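Local coordinates for type III effector Xcv3220-like C-terminal domain-containing protein (Xanthomonas campestris pv. vesicatoria, PDB 4FC9) that is delivered by type III secretion into plant host cells, where its all-helical C-terminal domain, the part described here, probably acts as an E3 ubiquitin ligase, at residues L167-H170 with D175-R178. Residues are numbered along the deposited sequence; the frame is centred on the assembly and turned at random.
Sequences LIVH and DRAR
The guanidinium of R176 rests one face on a methyl of V169: CG1 sits 3.6 Å above its plane, displaced from the centre toward the rim, with R176 NE 3.7 Å from V169 CG1. The other methyl takes a different part of the arginine, V169 CG2 lying 4.0 Å from R176 NH2. The two terminal nitrogens have separate polar partners: NH1 forms a salt bridge to E166, three residues before V169 on the same helix, and NH2 a hydrogen bond to the carbonyl O of F179, two partners that together would hold the flat group in its orientation over the methyl. R176 CG runs anti to the backbone N (chi1 174°), and bends at chi2 (51°) and chi3 (87°) turn the guanidinium back over V169 CG1, which at the root of the chain also meets R176 CB at 3.7 Å. The side chains cross at about a right angle. In the all-helical, bilobal XopL C-terminal domain, this is where the end of helix 152-171 meets the chain that folds back from it, with the CA atoms of V169 and D175 5.5 Å apart. No hydrogen bond joins the two segments. V169 CG2 is in van der Waals contact with D175 O at 4.1 Å; that oxygen takes a weak hydrogen bond from R178 N. The carboxylate of D175 reaches I168, whose CG2 stands 3.8 Å from OD1. D175, a buried residue, forms a salt bridge through OD1 to R96 of helix 91-101, and I168 packs against F93, R96 and M100 of the same helix.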
loop_
_atom_site.group_PDB
_atom_site.type_symbol
_atom_site.label_atom_id
_atom_site.label_comp_id
_atom_site.label_asym_id
_atom_site.label_seq_id
_atom_site.Cartn_x
_atom_site.Cartn_y
_atom_site.Cartn_z
ATOM N N LEU A 167 -7.960 -1.805 2.626
ATOM C CA LEU A 167 -8.985 -1.302 1.712
ATOM C C LEU A 167 -9.638 -2.446 0.930
ATOM O O LEU A 167 -10.847 -2.434 0.685
ATOM C CB LEU A 167 -8.411 -0.242 0.763
ATOM C CG LEU A 167 -8.038 1.109 1.388
ATOM C CD1 LEU A 167 -7.327 1.997 0.381
ATOM C CD2 LEU A 167 -9.263 1.819 1.946
ATOM N N ILE A 168 -8.836 -3.437 0.551
ATOM C CA ILE A 168 -9.347 -4.631 -0.117
ATOM C C ILE A 168 -10.346 -5.372 0.770
ATOM O O ILE A 168 -11.423 -5.756 0.314
ATOM C CB ILE A 168 -8.198 -5.577 -0.537
ATOM C CG1 ILE A 168 -7.428 -4.981 -1.717
ATOM C CG2 ILE A 168 -8.734 -6.948 -0.900
ATOM C CD1 ILE A 168 -6.124 -5.685 -2.029
ATOM N N VAL A 169 -9.995 -5.547 2.042
ATOM C CA VAL A 169 -10.848 -6.263 2.989
ATOM C C VAL A 169 -12.111 -5.481 3.344
ATOM O O VAL A 169 -13.165 -6.061 3.597
ATOM C CB VAL A 169 -10.066 -6.635 4.266
ATOM C CG1 VAL A 169 -10.986 -7.219 5.329
ATOM C CG2 VAL A 169 -8.959 -7.614 3.922
ATOM N N HIS A 170 -12.016 -4.158 3.347
ATOM C CA HIS A 170 -13.199 -3.352 3.588
ATOM C C HIS A 170 -14.198 -3.538 2.456
ATOM O O HIS A 170 -15.404 -3.668 2.681
ATOM C CB HIS A 170 -12.847 -1.874 3.714
ATOM C CG HIS A 170 -14.012 -1.027 4.109
ATOM N ND1 HIS A 170 -14.863 -0.458 3.189
ATOM C CD2 HIS A 170 -14.494 -0.688 5.329
ATOM C CE1 HIS A 170 -15.812 0.208 3.824
ATOM N NE2 HIS A 170 -15.607 0.087 5.124
ATOM N N ASP A 175 -12.449 -11.547 2.273
ATOM C CA ASP A 175 -11.024 -11.635 1.975
ATOM C C ASP A 175 -10.175 -11.526 3.240
ATOM O O ASP A 175 -8.959 -11.694 3.189
ATOM C CB ASP A 175 -10.607 -10.548 0.979
ATOM C CG ASP A 175 -10.829 -10.955 -0.468
ATOM O OD1 ASP A 175 -10.144 -10.396 -1.349
ATOM O OD2 ASP A 175 -11.679 -11.829 -0.731
ATOM N N ARG A 176 -10.818 -11.237 4.369
ATOM C CA ARG A 176 -10.111 -11.112 5.636
ATOM C C ARG A 176 -9.432 -12.423 6.012
ATOM O O ARG A 176 -8.336 -12.427 6.578
ATOM C CB ARG A 176 -11.058 -10.657 6.752
ATOM C CG ARG A 176 -10.430 -10.647 8.145
ATOM C CD ARG A 176 -9.106 -9.885 8.160
ATOM N NE ARG A 176 -9.281 -8.457 8.382
ATOM C CZ ARG A 176 -8.369 -7.540 8.083
ATOM N NH1 ARG A 176 -8.612 -6.264 8.331
ATOM N NH2 ARG A 176 -7.217 -7.898 7.532
ATOM N N ALA A 177 -10.077 -13.537 5.692
ATOM C CA ALA A 177 -9.500 -14.840 5.988
ATOM C C ALA A 177 -8.187 -15.030 5.239
ATOM O O ALA A 177 -7.274 -15.686 5.737
ATOM C CB ALA A 177 -10.478 -15.945 5.645
ATOM N N ARG A 178 -8.092 -14.441 4.050
ATOM C CA ARG A 178 -6.902 -14.585 3.212
ATOM C C ARG A 178 -5.818 -13.587 3.591
ATOM O O ARG A 178 -4.622 -13.870 3.499
ATOM C CB ARG A 178 -7.271 -14.415 1.739
ATOM C CG ARG A 178 -6.123 -14.686 0.789
ATOM C CD ARG A 178 -6.631 -15.011 -0.601
ATOM N NE ARG A 178 -5.566 -15.498 -1.470
ATOM C CZ ARG A 178 -5.126 -16.752 -1.479
ATOM N NH1 ARG A 178 -5.655 -17.646 -0.654
ATOM N NH2 ARG A 178 -4.154 -17.113 -2.308
#